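Local coordinates for protein branched-chain-amino-acid aminotransferase (Pseudomonas aeruginosa, PDB 6NST) that probably uses pyridoxal 5'-phosphate to transfer amino groups between leucine, isoleucine or valine and 2-oxoglutarate in branched-chain amino-acid biosynthesis, at residues 142-147 with 182-187. The protein carries 1 engineered substitution. Numbering follows the deposited sequence.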
loop_
_atom_site.group_PDB
_atom_site.type_symbol
_atom_site.label_atom_id
_atom_site.label_comp_id
_atom_site.label_asym_id
_atom_site.label_seq_id
_atom_site.Cartn_x
_atom_site.Cartn_y
_atom_site.Cartn_z
ATOM N N VAL A 142 14.898 23.206 1.186
ATOM C CA VAL A 142 13.816 22.270 0.908
ATOM C C VAL A 142 13.715 21.276 2.056
ATOM O O VAL A 142 14.728 20.716 2.492
ATOM C CB VAL A 142 14.032 21.539 -0.430
ATOM C CG1 VAL A 142 12.971 20.470 -0.635
ATOM C CG2 VAL A 142 14.012 22.531 -1.580
ATOM N N ARG A 143 12.497 21.061 2.546
ATOM C CA ARG A 143 12.206 20.028 3.529
ATOM C C ARG A 143 11.228 19.034 2.924
ATOM O O ARG A 143 10.249 19.433 2.284
ATOM C CB ARG A 143 11.628 20.628 4.814
ATOM C CG ARG A 143 12.633 21.414 5.634
ATOM C CD ARG A 143 11.989 22.035 6.864
ATOM N NE ARG A 143 11.554 21.030 7.828
ATOM C CZ ARG A 143 12.354 20.462 8.725
ATOM N NH1 ARG A 143 13.638 20.794 8.777
ATOM N NH2 ARG A 143 11.874 19.554 9.565
ATOM N N THR A 144 11.495 17.746 3.119
ATOM C CA THR A 144 10.580 16.720 2.637
ATOM C C THR A 144 9.262 16.804 3.399
ATOM O O THR A 144 9.248 16.857 4.633
ATOM C CB THR A 144 11.196 15.332 2.793
ATOM O OG1 THR A 144 12.445 15.280 2.093
ATOM C CG2 THR A 144 10.264 14.271 2.232
ATOM N N SER A 145 8.157 16.826 2.661
ATOM C CA SER A 145 6.844 16.987 3.270
ATOM C C SER A 145 6.408 15.713 3.978
ATOM O O SER A 145 6.603 14.604 3.473
ATOM C CB SER A 145 5.812 17.366 2.206
ATOM O OG SER A 145 4.502 17.379 2.747
ATOM N N SER A 146 5.809 15.880 5.160
ATOM C CA SER A 146 5.186 14.766 5.861
ATOM C C SER A 146 3.819 14.418 5.295
ATOM O O SER A 146 3.254 13.385 5.668
ATOM C CB SER A 146 5.054 15.080 7.356
ATOM O OG SER A 146 4.080 16.087 7.583
ATOM N N PHE A 147 3.274 15.256 4.416
ATOM C CA PHE A 147 2.040 14.947 3.710
ATOM C C PHE A 147 2.367 14.161 2.445
ATOM O O PHE A 147 3.226 14.570 1.657
ATOM C CB PHE A 147 1.278 16.224 3.352
ATOM C CG PHE A 147 0.836 17.022 4.542
ATOM C CD1 PHE A 147 -0.371 16.749 5.165
ATOM C CD2 PHE A 147 1.622 18.051 5.033
ATOM C CE1 PHE A 147 -0.781 17.482 6.260
ATOM C CE2 PHE A 147 1.217 18.788 6.129
ATOM C CZ PHE A 147 0.014 18.505 6.741
ATOM N N GLU A 182 10.548 25.545 0.376
ATOM C CA GLU A 182 9.719 24.677 -0.441
ATOM C C GLU A 182 9.719 23.286 0.173
ATOM O O GLU A 182 10.592 22.936 0.970
ATOM C CB GLU A 182 10.216 24.649 -1.894
ATOM C CG GLU A 182 9.233 24.072 -2.907
ATOM C CD GLU A 182 7.847 24.680 -2.793
ATOM O OE1 GLU A 182 7.035 24.157 -2.003
ATOM O OE2 GLU A 182 7.572 25.685 -3.481
ATOM N N ALA A 183 8.712 22.503 -0.194
ATOM C CA ALA A 183 8.591 21.122 0.239
ATOM C C ALA A 183 8.903 20.186 -0.920
ATOM O O ALA A 183 8.749 20.546 -2.090
ATOM C CB ALA A 183 7.188 20.833 0.781
ATOM N N MET A 184 9.364 18.984 -0.582
ATOM C CA MET A 184 9.552 17.904 -1.543
ATOM C C MET A 184 8.522 16.826 -1.234
ATOM O O MET A 184 8.470 16.318 -0.109
ATOM C CB MET A 184 10.975 17.341 -1.476
ATOM C CG MET A 184 11.324 16.386 -2.618
ATOM S SD MET A 184 13.046 15.828 -2.647
ATOM C CE MET A 184 13.090 14.711 -1.248
ATOM N N MET A 185 7.703 16.487 -2.226
ATOM C CA MET A 185 6.593 15.561 -2.033
ATOM C C MET A 185 7.002 14.136 -2.385
ATOM O O MET A 185 7.706 13.903 -3.371
ATOM C CB MET A 185 5.394 15.961 -2.895
ATOM C CG MET A 185 5.042 17.434 -2.851
ATOM S SD MET A 185 4.516 17.961 -1.219
ATOM C CE MET A 185 3.189 16.805 -0.889
ATOM N N LEU A 186 6.534 13.185 -1.582
ATOM C CA LEU A 186 6.706 11.765 -1.853
ATOM C C LEU A 186 5.362 11.146 -2.212
ATOM O O LEU A 186 4.334 11.485 -1.617
ATOM C CB LEU A 186 7.302 11.037 -0.643
ATOM C CG LEU A 186 8.536 11.662 0.011
ATOM C CD1 LEU A 186 8.925 10.869 1.242
ATOM C CD2 LEU A 186 9.702 11.737 -0.968
ATOM N N ASP A 187 5.375 10.233 -3.184
ATOM C CA ASP A 187 4.165 9.543 -3.608
ATOM C C ASP A 187 3.756 8.515 -2.549
ATOM O O ASP A 187 4.494 8.272 -1.591
ATOM C CB ASP A 187 4.383 8.899 -4.982
ATOM C CG ASP A 187 5.506 7.873 -4.989
ATOM O OD1 ASP A 187 6.048 7.545 -3.915
ATOM O OD2 ASP A 187 5.850 7.396 -6.091
HETATM O O HOH W 1 5.542 13.540 1.071
#
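Met184 runs extended through its first two torsions and bends at the third (chi3 72°), which swings its CE back to Thr144, 3.4 Å from OG1; Met185 instead folds at chi2 and chi3, laying SD 3.7 Å from Ser145 CB and bringing CE beside Phe147 O. They belong to a parallel strand pair, 142-145 with 182-186; the axes of these short segments cross at -35°. Val142, Thr144, Glu182 and Met184 share one face: Val142 CG1 meets Met184 CB at 3.8 Å, the two side chains crossing at about a right angle, and farther along Thr144 CG2 rests against CG and CD1 of Leu186. Arg143 and Ala183 point to the other face, and Ala183 CB lies 4.0 Å from Ser145 CB. Three backbone bonds join the strands: Arg143 N to Glu182 O, Met184 N to Arg143 O, and the nearly straight Ser145 N to Met184 O (2.8 Å, 172° at the hydrogen). Beyond them the chain turns a corner at Ser146 and Phe147, and an ST turn forms as Ser145 OG accepts from Phe147 N at 3.0 Å. One water continues the link, donating to Ser145 O and Phe147 O and accepting from Leu186 N at 2.9 Å. The pair forms the two strands of a beta-alpha-beta unit, whose helix 166-177 packs on Ser145 and Met185, while helix 243-247 lies against Thr144, Met184 and Leu186. Thr144 OG1 is hydrogen-bonded to Asp268 OD2, and the Arg143 guanidinium reaches Glu174 O and Ser177 OG of a second subunit. The chemistry thus divides the work: backbone bonds set the strand register, Val142, Met184 and Leu186 give apolar contacts, Met185 packs on Ser145 and Phe147, and one water bridges both backbones at the corner.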